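Local coordinates for protein peptide methionine sulfoxide reductase msrA/msrB (Neisseria gonorrhoeae, PDB 2H30) that acts as a thioredoxin-like thiol-disulfide exchange domain that can take electrons from DsbD and pass them to downstream methionine sulfoxide reductases, at residues L117-W125 against V134-I142; I43-P51 against H84-Y95. The protein carries 2 engineered substitutions. All coordinates share one frame; numbering follows the deposited sequence.

Contact 1: residues L117-W125 against V134-I142; sequences LNISVYPSW and VQRIVKGSI
The indole of Trp125 carries Ile142 on one face and meets two oxygens at its edge. Ile142 CG1 stands 3.7 Å from the centroid of the five-membered ring, a CH-pi contact only 16° off the ring normal, and CD1 spreads over the middle of the indole. With chi1 at 63°, CG1 of Ile142 sits between its own backbone N and carbonyl carbon, which carries the CG1-CD1 arm over the ring. In the ring plane, Gly140 O lies 3.4 Å from Trp125 CD1, while a water accepts from both Trp125 NE1 (2.9 Å) and Ile142 N, linking the indole N-H to the backbone N-H. Trp125 and Val138 form a hydrogen-bonded antiparallel pair: Trp125 N to Val138 O and Val138 N to Trp125 O are both 2.8 Å and nearly straight. Ser124 and Lys139 form the adjoining non-hydrogen-bonded pair, and Ser124 OG turns back to donate to Val121 O (2.7 Å) from above the carbonyl plane, a bond that spans the cis peptide bond before Pro123. Pro123 O receives a weak bond from Gly140 N. Farther along, Ile137 reaches Leu117 with CD1 and Ile119 with CG2, while Leu117 CD2 meets Val134 CG2 at 3.7 Å. Here the loop carrying the cis-proline that is a hallmark of the thioredoxin fold runs into the edge hairpin of strands 124-128 and 134-139.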
loop_
_atom_site.group_PDB
_atom_site.type_symbol
_atom_site.label_atom_id
_atom_site.label_comp_id
_atom_site.label_asym_id
_atom_site.label_seq_id
_atom_site.Cartn_x
_atom_site.Cartn_y
_atom_site.Cartn_z
ATOM N N LEU A 117 -2.921 -5.881 -10.938
ATOM C CA LEU A 117 -3.868 -4.806 -10.785
ATOM C C LEU A 117 -3.744 -3.717 -11.836
ATOM O O LEU A 117 -4.495 -2.727 -11.782
ATOM C CB LEU A 117 -3.780 -4.224 -9.350
ATOM C CG LEU A 117 -4.013 -5.201 -8.213
ATOM C CD1 LEU A 117 -4.085 -4.434 -6.853
ATOM C CD2 LEU A 117 -5.212 -6.003 -8.375
ATOM N N ASN A 118 -2.820 -3.878 -12.798
ATOM C CA ASN A 118 -2.582 -2.860 -13.822
ATOM C C ASN A 118 -2.207 -1.491 -13.222
ATOM O O ASN A 118 -2.672 -0.433 -13.688
ATOM C CB ASN A 118 -3.779 -2.763 -14.808
ATOM C CG ASN A 118 -3.475 -1.962 -16.054
ATOM O OD1 ASN A 118 -2.329 -1.897 -16.518
ATOM N ND2 ASN A 118 -4.503 -1.312 -16.586
ATOM N N ILE A 119 -1.325 -1.549 -12.212
ATOM C CA ILE A 119 -0.844 -0.309 -11.605
ATOM C C ILE A 119 0.432 0.065 -12.359
ATOM O O ILE A 119 1.355 -0.735 -12.423
ATOM C CB ILE A 119 -0.701 -0.423 -10.094
ATOM C CG1 ILE A 119 -2.170 -0.432 -9.527
ATOM C CG2 ILE A 119 0.161 0.753 -9.576
ATOM C CD1 ILE A 119 -2.289 -0.427 -8.072
ATOM N N SER A 120 0.459 1.289 -12.885
ATOM C CA SER A 120 1.597 1.736 -13.688
ATOM C C SER A 120 2.144 3.090 -13.243
ATOM O O SER A 120 3.213 3.555 -13.751
ATOM C CB SER A 120 1.229 1.825 -15.213
ATOM O OG SER A 120 0.042 2.607 -15.350
ATOM N N VAL A 121 1.393 3.738 -12.340
ATOM C CA VAL A 121 1.764 5.064 -11.874
ATOM C C VAL A 121 1.755 5.083 -10.367
ATOM O O VAL A 121 1.002 4.371 -9.748
ATOM C CB VAL A 121 0.919 6.191 -12.451
ATOM C CG1 VAL A 121 0.913 6.169 -14.011
ATOM C CG2 VAL A 121 -0.428 6.229 -11.904
ATOM N N TYR A 122 2.655 5.870 -9.824
ATOM C CA TYR A 122 2.772 5.972 -8.359
ATOM C C TYR A 122 2.615 7.401 -7.912
ATOM O O TYR A 122 3.005 8.370 -8.660
ATOM C CB TYR A 122 4.141 5.496 -7.921
ATOM C CG TYR A 122 4.454 4.034 -8.207
ATOM C CD1 TYR A 122 3.526 3.021 -7.902
ATOM C CD2 TYR A 122 5.677 3.667 -8.713
ATOM C CE1 TYR A 122 3.864 1.658 -8.078
ATOM C CE2 TYR A 122 5.989 2.307 -8.922
ATOM C CZ TYR A 122 5.079 1.341 -8.579
ATOM O OH TYR A 122 5.358 0.017 -8.709
ATOM N N PRO A 123 2.095 7.574 -6.698
ATOM C CA PRO A 123 1.468 6.504 -5.898
ATOM C C PRO A 123 0.153 6.090 -6.544
ATOM O O PRO A 123 -0.407 6.820 -7.371
ATOM C CB PRO A 123 1.154 7.202 -4.565
ATOM C CG PRO A 123 1.210 8.676 -4.872
ATOM C CD PRO A 123 1.977 8.919 -6.093
ATOM N N SER A 124 -0.286 4.901 -6.190
ATOM C CA SER A 124 -1.668 4.495 -6.452
ATOM C C SER A 124 -2.121 3.686 -5.270
ATOM O O SER A 124 -1.282 3.215 -4.467
ATOM C CB SER A 124 -1.768 3.580 -7.689
ATOM O OG SER A 124 -1.605 4.362 -8.884
ATOM N N TRP A 125 -3.441 3.546 -5.149
ATOM C CA TRP A 125 -4.016 2.842 -3.980
ATOM C C TRP A 125 -4.968 1.779 -4.438
ATOM O O TRP A 125 -5.623 1.957 -5.480
ATOM C CB TRP A 125 -4.798 3.853 -3.149
ATOM C CG TRP A 125 -3.873 4.883 -2.472
ATOM C CD1 TRP A 125 -3.333 6.048 -3.043
ATOM C CD2 TRP A 125 -3.481 4.875 -1.113
ATOM N NE1 TRP A 125 -2.589 6.710 -2.068
ATOM C CE2 TRP A 125 -2.655 6.012 -0.888
ATOM C CE3 TRP A 125 -3.685 3.973 -0.068
ATOM C CZ2 TRP A 125 -2.092 6.292 0.384
ATOM C CZ3 TRP A 125 -3.135 4.242 1.206
ATOM C CH2 TRP A 125 -2.323 5.402 1.411
ATOM N N VAL A 134 -10.732 -7.375 -5.089
ATOM C CA VAL A 134 -10.354 -5.990 -5.377
ATOM C C VAL A 134 -11.619 -5.172 -5.587
ATOM O O VAL A 134 -12.472 -5.472 -6.445
ATOM C CB VAL A 134 -9.522 -5.904 -6.642
ATOM C CG1 VAL A 134 -9.139 -4.436 -6.945
ATOM C CG2 VAL A 134 -8.221 -6.715 -6.432
ATOM N N GLN A 135 -11.767 -4.092 -4.797
ATOM C CA GLN A 135 -12.960 -3.236 -4.857
ATOM C C GLN A 135 -12.751 -1.885 -5.522
ATOM O O GLN A 135 -13.667 -1.328 -6.125
ATOM C CB GLN A 135 -13.541 -3.029 -3.470
ATOM C CG GLN A 135 -13.967 -4.385 -2.917
ATOM C CD GLN A 135 -14.559 -4.319 -1.571
ATOM O OE1 GLN A 135 -14.183 -3.499 -0.763
ATOM N NE2 GLN A 135 -15.401 -5.320 -1.264
ATOM N N ARG A 136 -11.536 -1.351 -5.444
ATOM C CA ARG A 136 -11.304 -0.037 -5.993
ATOM C C ARG A 136 -9.806 0.119 -6.213
ATOM O O ARG A 136 -8.991 -0.367 -5.407
ATOM C CB ARG A 136 -11.729 1.044 -4.946
ATOM C CG ARG A 136 -11.678 2.486 -5.399
ATOM C CD ARG A 136 -12.934 2.802 -6.289
ATOM N NE ARG A 136 -12.968 4.203 -6.659
ATOM C CZ ARG A 136 -13.704 5.093 -6.001
ATOM N NH1 ARG A 136 -14.447 4.695 -4.966
ATOM N NH2 ARG A 136 -13.693 6.348 -6.416
ATOM N N ILE A 137 -9.457 0.760 -7.321
ATOM C CA ILE A 137 -8.055 1.201 -7.578
ATOM C C ILE A 137 -8.091 2.681 -7.920
ATOM O O ILE A 137 -8.916 3.165 -8.722
ATOM C CB ILE A 137 -7.424 0.447 -8.781
ATOM C CG1 ILE A 137 -7.323 -1.051 -8.452
ATOM C CG2 ILE A 137 -6.038 0.987 -9.061
ATOM C CD1 ILE A 137 -7.091 -1.947 -9.679
ATOM N N VAL A 138 -7.231 3.438 -7.232
ATOM C CA VAL A 138 -7.144 4.867 -7.428
ATOM C C VAL A 138 -5.751 5.199 -7.906
ATOM O O VAL A 138 -4.770 4.898 -7.241
ATOM C CB VAL A 138 -7.444 5.614 -6.091
ATOM C CG1 VAL A 138 -7.308 7.132 -6.288
ATOM C CG2 VAL A 138 -8.877 5.237 -5.600
ATOM N N LYS A 139 -5.670 5.893 -9.067
ATOM C CA LYS A 139 -4.368 6.378 -9.552
ATOM C C LYS A 139 -4.060 7.700 -8.856
ATOM O O LYS A 139 -4.924 8.591 -8.798
ATOM C CB LYS A 139 -4.490 6.670 -11.052
ATOM C CG LYS A 139 -3.274 7.154 -11.737
ATOM C CD LYS A 139 -3.576 7.198 -13.274
ATOM C CE LYS A 139 -3.678 5.763 -13.841
ATOM N NZ LYS A 139 -4.092 5.630 -15.293
ATOM N N GLY A 140 -2.839 7.796 -8.345
ATOM C CA GLY A 140 -2.308 9.039 -7.748
ATOM C C GLY A 140 -2.583 9.116 -6.276
ATOM O O GLY A 140 -3.014 8.132 -5.674
ATOM N N SER A 141 -2.240 10.278 -5.734
ATOM C CA SER A 141 -2.337 10.513 -4.301
ATOM C C SER A 141 -3.760 10.653 -3.847
ATOM O O SER A 141 -4.632 11.120 -4.609
ATOM C CB SER A 141 -1.635 11.806 -3.921
ATOM O OG SER A 141 -0.307 11.756 -4.281
ATOM N N ILE A 142 -3.982 10.311 -2.573
ATOM C CA ILE A 142 -5.260 10.559 -1.922
ATOM C C ILE A 142 -4.954 11.261 -0.601
ATOM O O ILE A 142 -3.871 11.049 -0.023
ATOM C CB ILE A 142 -6.151 9.339 -1.696
ATOM C CG1 ILE A 142 -5.493 8.318 -0.757
ATOM C CG2 ILE A 142 -6.536 8.701 -3.045
ATOM C CD1 ILE A 142 -6.340 7.077 -0.465
HETATM O O HOH W 1 -1.226 9.217 -1.465
#

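Contact 2: residues I43-P51 against H84-Y95; sequences IKFWASWCP and HEKKDGEFQKWY
Ser48 is gripped by the carboxylate of Glu85, and this fork is the tight part of the contact. Ser48 N donates to Glu85 OE2 (2.8 Å, 163°) and Ser48 OG to Glu85 OE1 (2.6 Å), each on the syn lone pair, so the two bonds together fix the rotation of the carboxylate. OE1 also accepts from Lys86 N on its anti side, and a water bridges OE2 to Trp46 O; this many donors would probably keep the buried Glu85 ionised. The bend at chi2 of Glu85 (62°) brings the carboxylate round to the serine. Ser48 CB meanwhile lies over a face of Trp94, 3.6 Å from the centroid of its six-membered ring, with Lys86 CE against the indole as well. Deeper, Trp46 CH2 meets Phe91 CZ and Tyr95 CE1, each at 3.8 Å; Phe91 presents its edge to the Trp46 face in an offset edge-to-face pair, planes at 61°. Trp46 NE1 is hydrogen-bonded to Thr76 OG1 of strand 73-78. The solvent side is looser: exposed Trp49 has Glu85 N at its ring edge, 3.6 Å from NE1, and His84 O beside CD1 at the same distance, and NE1 makes a weak hydrogen bond to Leu83 O. The 47-50 type I turn leads to Cys50 at the N-cap of helix 51-64, consistent with the WCxxC redox motif of thioredoxins.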
loop_
_atom_site.group_PDB
_atom_site.type_symbol
_atom_site.label_atom_id
_atom_site.label_comp_id
_atom_site.label_asym_id
_atom_site.label_seq_id
_atom_site.Cartn_x
_atom_site.Cartn_y
_atom_site.Cartn_z
ATOM N N ILE A 43 -4.197 -0.452 0.323
ATOM C CA ILE A 43 -2.789 -0.676 -0.066
ATOM C C ILE A 43 -2.263 0.513 -0.830
ATOM O O ILE A 43 -2.888 0.932 -1.822
ATOM C CB ILE A 43 -2.649 -1.883 -0.995
ATOM C CG1 ILE A 43 -3.230 -3.135 -0.312
ATOM C CG2 ILE A 43 -1.169 -2.079 -1.383
ATOM C CD1 ILE A 43 -3.279 -4.313 -1.289
ATOM N N LYS A 44 -1.145 1.040 -0.406
ATOM C CA LYS A 44 -0.468 2.138 -1.165
ATOM C C LYS A 44 0.721 1.534 -1.928
ATOM O O LYS A 44 1.612 0.960 -1.249
ATOM C CB LYS A 44 0.089 3.175 -0.193
ATOM C CG LYS A 44 0.706 4.359 -0.985
ATOM C CD LYS A 44 1.281 5.380 -0.055
ATOM C CE LYS A 44 1.358 6.725 -0.890
ATOM N NZ LYS A 44 1.516 7.773 0.053
ATOM N N PHE A 45 0.719 1.690 -3.259
ATOM C CA PHE A 45 1.845 1.255 -4.111
ATOM C C PHE A 45 2.735 2.458 -4.324
ATOM O O PHE A 45 2.255 3.557 -4.664
ATOM C CB PHE A 45 1.326 0.770 -5.474
ATOM C CG PHE A 45 0.497 -0.475 -5.363
ATOM C CD1 PHE A 45 -0.859 -0.414 -5.047
ATOM C CD2 PHE A 45 1.107 -1.706 -5.505
ATOM C CE1 PHE A 45 -1.595 -1.619 -4.929
ATOM C CE2 PHE A 45 0.371 -2.915 -5.415
ATOM C CZ PHE A 45 -0.975 -2.886 -5.119
ATOM N N TRP A 46 4.037 2.224 -4.208
ATOM C CA TRP A 46 5.006 3.308 -4.332
ATOM C C TRP A 46 6.358 2.796 -4.805
ATOM O O TRP A 46 6.564 1.579 -4.921
ATOM C CB TRP A 46 5.137 4.050 -2.988
ATOM C CG TRP A 46 5.698 3.235 -1.855
ATOM C CD1 TRP A 46 5.005 2.330 -1.072
ATOM C CD2 TRP A 46 7.009 3.323 -1.303
ATOM N NE1 TRP A 46 5.861 1.811 -0.081
ATOM C CE2 TRP A 46 7.097 2.386 -0.248
ATOM C CE3 TRP A 46 8.151 4.042 -1.675
ATOM C CZ2 TRP A 46 8.239 2.219 0.525
ATOM C CZ3 TRP A 46 9.317 3.847 -0.915
ATOM C CH2 TRP A 46 9.363 2.947 0.155
ATOM N N ALA A 47 7.273 3.743 -5.094
ATOM C CA ALA A 47 8.641 3.436 -5.483
ATOM C C ALA A 47 9.587 4.436 -4.886
ATOM O O ALA A 47 9.223 5.606 -4.695
ATOM C CB ALA A 47 8.797 3.435 -6.983
ATOM N N SER A 48 10.813 3.962 -4.708
ATOM C CA SER A 48 11.890 4.787 -4.084
ATOM C C SER A 48 12.224 6.008 -4.949
ATOM O O SER A 48 12.701 7.018 -4.414
ATOM C CB SER A 48 13.143 3.954 -3.868
ATOM O OG SER A 48 13.664 3.554 -5.127
ATOM N N TRP A 49 11.979 5.924 -6.255
ATOM C CA TRP A 49 12.378 6.997 -7.164
ATOM C C TRP A 49 11.354 8.094 -7.298
ATOM O O TRP A 49 11.564 9.036 -8.100
ATOM C CB TRP A 49 12.757 6.436 -8.567
ATOM C CG TRP A 49 11.835 5.407 -9.117
ATOM C CD1 TRP A 49 12.095 4.075 -9.235
ATOM C CD2 TRP A 49 10.527 5.619 -9.686
ATOM N NE1 TRP A 49 11.015 3.427 -9.837
ATOM C CE2 TRP A 49 10.057 4.354 -10.139
ATOM C CE3 TRP A 49 9.711 6.758 -9.866
ATOM C CZ2 TRP A 49 8.791 4.211 -10.740
ATOM C CZ3 TRP A 49 8.471 6.613 -10.483
ATOM C CH2 TRP A 49 8.040 5.339 -10.920
ATOM N N CYS A 50 10.231 7.979 -6.566
ATOM C CA CYS A 50 9.115 8.927 -6.721
ATOM C C CYS A 50 9.163 9.855 -5.502
ATOM O O CYS A 50 8.821 9.453 -4.383
ATOM C CB CYS A 50 7.791 8.178 -6.694
ATOM S SG CYS A 50 6.463 9.424 -6.785
ATOM N N PRO A 51 9.607 11.110 -5.678
ATOM C CA PRO A 51 9.707 11.945 -4.462
ATOM C C PRO A 51 8.352 12.266 -3.829
ATOM O O PRO A 51 8.295 12.502 -2.607
ATOM C CB PRO A 51 10.403 13.219 -4.966
ATOM C CG PRO A 51 10.093 13.244 -6.433
ATOM C CD PRO A 51 10.131 11.817 -6.869
ATOM N N HIS A 84 11.816 -0.004 -12.769
ATOM C CA HIS A 84 13.119 0.578 -12.399
ATOM C C HIS A 84 13.316 0.800 -10.912
ATOM O O HIS A 84 14.258 1.506 -10.487
ATOM C CB HIS A 84 13.444 1.854 -13.199
ATOM C CG HIS A 84 13.398 1.639 -14.679
ATOM N ND1 HIS A 84 14.331 0.869 -15.346
ATOM C CD2 HIS A 84 12.504 2.047 -15.613
ATOM C CE1 HIS A 84 14.024 0.830 -16.631
ATOM N NE2 HIS A 84 12.914 1.527 -16.818
ATOM N N GLU A 85 12.450 0.152 -10.103
ATOM C CA GLU A 85 12.745 0.111 -8.685
ATOM C C GLU A 85 14.044 -0.651 -8.439
ATOM O O GLU A 85 14.399 -1.589 -9.240
ATOM C CB GLU A 85 11.553 -0.562 -7.928
ATOM C CG GLU A 85 11.772 -0.708 -6.440
ATOM C CD GLU A 85 11.932 0.641 -5.757
ATOM O OE1 GLU A 85 13.102 1.115 -5.632
ATOM O OE2 GLU A 85 10.902 1.220 -5.380
ATOM N N LYS A 86 14.750 -0.270 -7.379
ATOM C CA LYS A 86 15.937 -0.981 -6.918
ATOM C C LYS A 86 15.685 -2.472 -6.849
ATOM O O LYS A 86 14.592 -2.912 -6.508
ATOM C CB LYS A 86 16.337 -0.479 -5.531
ATOM C CG LYS A 86 16.770 1.041 -5.581
ATOM C CD LYS A 86 16.960 1.585 -4.173
ATOM C CE LYS A 86 17.125 3.113 -4.152
ATOM N NZ LYS A 86 18.402 3.496 -4.828
ATOM N N LYS A 87 16.692 -3.269 -7.237
ATOM C CA LYS A 87 16.544 -4.721 -7.168
ATOM C C LYS A 87 16.363 -5.268 -5.764
ATOM O O LYS A 87 16.686 -4.627 -4.741
ATOM C CB LYS A 87 17.788 -5.369 -7.844
ATOM C CG LYS A 87 17.800 -5.025 -9.283
ATOM C CD LYS A 87 18.858 -5.711 -10.158
ATOM C CE LYS A 87 18.344 -5.720 -11.628
ATOM N NZ LYS A 87 17.082 -4.876 -11.776
ATOM N N ASP A 88 15.856 -6.500 -5.686
ATOM C CA ASP A 88 15.735 -7.174 -4.419
ATOM C C ASP A 88 17.067 -7.180 -3.677
ATOM O O ASP A 88 18.119 -7.378 -4.311
ATOM C CB ASP A 88 15.273 -8.610 -4.631
ATOM C CG ASP A 88 14.777 -9.234 -3.342
ATOM O OD1 ASP A 88 14.025 -8.561 -2.590
ATOM O OD2 ASP A 88 15.135 -10.406 -3.078
ATOM N N GLY A 89 17.035 -6.938 -2.371
ATOM C CA GLY A 89 18.236 -6.720 -1.550
ATOM C C GLY A 89 18.691 -5.257 -1.550
ATOM O O GLY A 89 18.879 -4.693 -0.456
ATOM N N GLU A 90 18.853 -4.678 -2.757
ATOM C CA GLU A 90 19.291 -3.279 -2.917
ATOM C C GLU A 90 18.176 -2.401 -2.310
ATOM O O GLU A 90 18.473 -1.500 -1.495
ATOM C CB GLU A 90 19.540 -2.951 -4.372
ATOM C CG GLU A 90 19.883 -1.479 -4.614
ATOM C CD GLU A 90 19.962 -1.050 -6.092
ATOM O OE1 GLU A 90 19.465 -1.739 -7.073
ATOM O OE2 GLU A 90 20.534 0.068 -6.269
ATOM N N PHE A 91 16.926 -2.815 -2.581
ATOM C CA PHE A 91 15.781 -2.008 -2.122
ATOM C C PHE A 91 15.798 -1.943 -0.614
ATOM O O PHE A 91 15.711 -0.874 0.004
ATOM C CB PHE A 91 14.424 -2.537 -2.656
ATOM C CG PHE A 91 13.258 -1.805 -2.039
ATOM C CD1 PHE A 91 12.893 -0.555 -2.569
ATOM C CD2 PHE A 91 12.661 -2.263 -0.843
ATOM C CE1 PHE A 91 11.889 0.213 -1.947
ATOM C CE2 PHE A 91 11.633 -1.467 -0.225
ATOM C CZ PHE A 91 11.292 -0.242 -0.804
ATOM N N GLN A 92 15.877 -3.107 0.030
ATOM C CA GLN A 92 15.787 -3.182 1.483
ATOM C C GLN A 92 16.949 -2.458 2.177
ATOM O O GLN A 92 16.787 -1.869 3.234
ATOM C CB GLN A 92 15.692 -4.652 1.929
ATOM C CG GLN A 92 14.435 -5.416 1.519
ATOM C CD GLN A 92 14.497 -6.051 0.140
ATOM O OE1 GLN A 92 15.223 -5.598 -0.759
ATOM N NE2 GLN A 92 13.655 -7.071 -0.078
ATOM N N LYS A 93 18.141 -2.545 1.583
ATOM C CA LYS A 93 19.307 -1.855 2.109
ATOM C C LYS A 93 19.122 -0.337 2.069
ATOM O O LYS A 93 19.399 0.320 3.044
ATOM C CB LYS A 93 20.569 -2.282 1.334
ATOM C CG LYS A 93 21.836 -1.678 1.958
ATOM C CD LYS A 93 21.862 -1.760 3.517
ATOM C CE LYS A 93 21.520 -3.182 4.086
ATOM N NZ LYS A 93 20.583 -3.116 5.276
ATOM N N TRP A 94 18.592 0.156 0.968
ATOM C CA TRP A 94 18.279 1.589 0.812
ATOM C C TRP A 94 17.190 1.949 1.835
ATOM O O TRP A 94 17.286 2.938 2.563
ATOM C CB TRP A 94 17.808 1.865 -0.619
ATOM C CG TRP A 94 17.174 3.219 -0.700
ATOM C CD1 TRP A 94 17.802 4.443 -0.741
ATOM C CD2 TRP A 94 15.769 3.486 -0.621
ATOM N NE1 TRP A 94 16.866 5.459 -0.779
ATOM C CE2 TRP A 94 15.613 4.899 -0.676
ATOM C CE3 TRP A 94 14.624 2.660 -0.525
ATOM C CZ2 TRP A 94 14.357 5.522 -0.633
ATOM C CZ3 TRP A 94 13.365 3.282 -0.486
ATOM C CH2 TRP A 94 13.246 4.699 -0.526
ATOM N N TYR A 95 16.124 1.139 1.876
ATOM C CA TYR A 95 15.000 1.515 2.732
ATOM C C TYR A 95 15.318 1.503 4.217
ATOM O O TYR A 95 14.763 2.263 5.014
ATOM C CB TYR A 95 13.785 0.644 2.399
ATOM C CG TYR A 95 12.546 1.077 3.165
ATOM C CD1 TYR A 95 11.978 2.331 2.910
ATOM C CD2 TYR A 95 12.061 0.327 4.204
ATOM C CE1 TYR A 95 10.887 2.756 3.625
ATOM C CE2 TYR A 95 10.962 0.771 4.971
ATOM C CZ TYR A 95 10.391 1.973 4.635
ATOM O OH TYR A 95 9.331 2.424 5.373
HETATM O O HOH W 2 8.532 0.029 -5.981
#

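In the fold
Neighbouring strands of the central sheet connect the two contacts, whose centres lie about 17 Å apart. Ser124 O and Phe45 N, 2.8 Å from one another, probably hydrogen-bond between strands 124-128 and 41-45. Side chains also meet across the seam: Ile119 CD1 comes within 3.3 Å of Phe45 CD1, and Trp125 CZ2 within 3.5 Å of Lys44 CD. The likely redox site draws on both contacts. Contact 2 contributes Cys50 of the probable Cys50-Cys53 pair, which is not joined in a disulfide in this reduced structure, while contact 1 contributes Pro123, which touches Cys53. Glu56 further links them, forming a salt bridge with Lys44 of 43-51 and a hydrogen bond with Ser141 of 134-142.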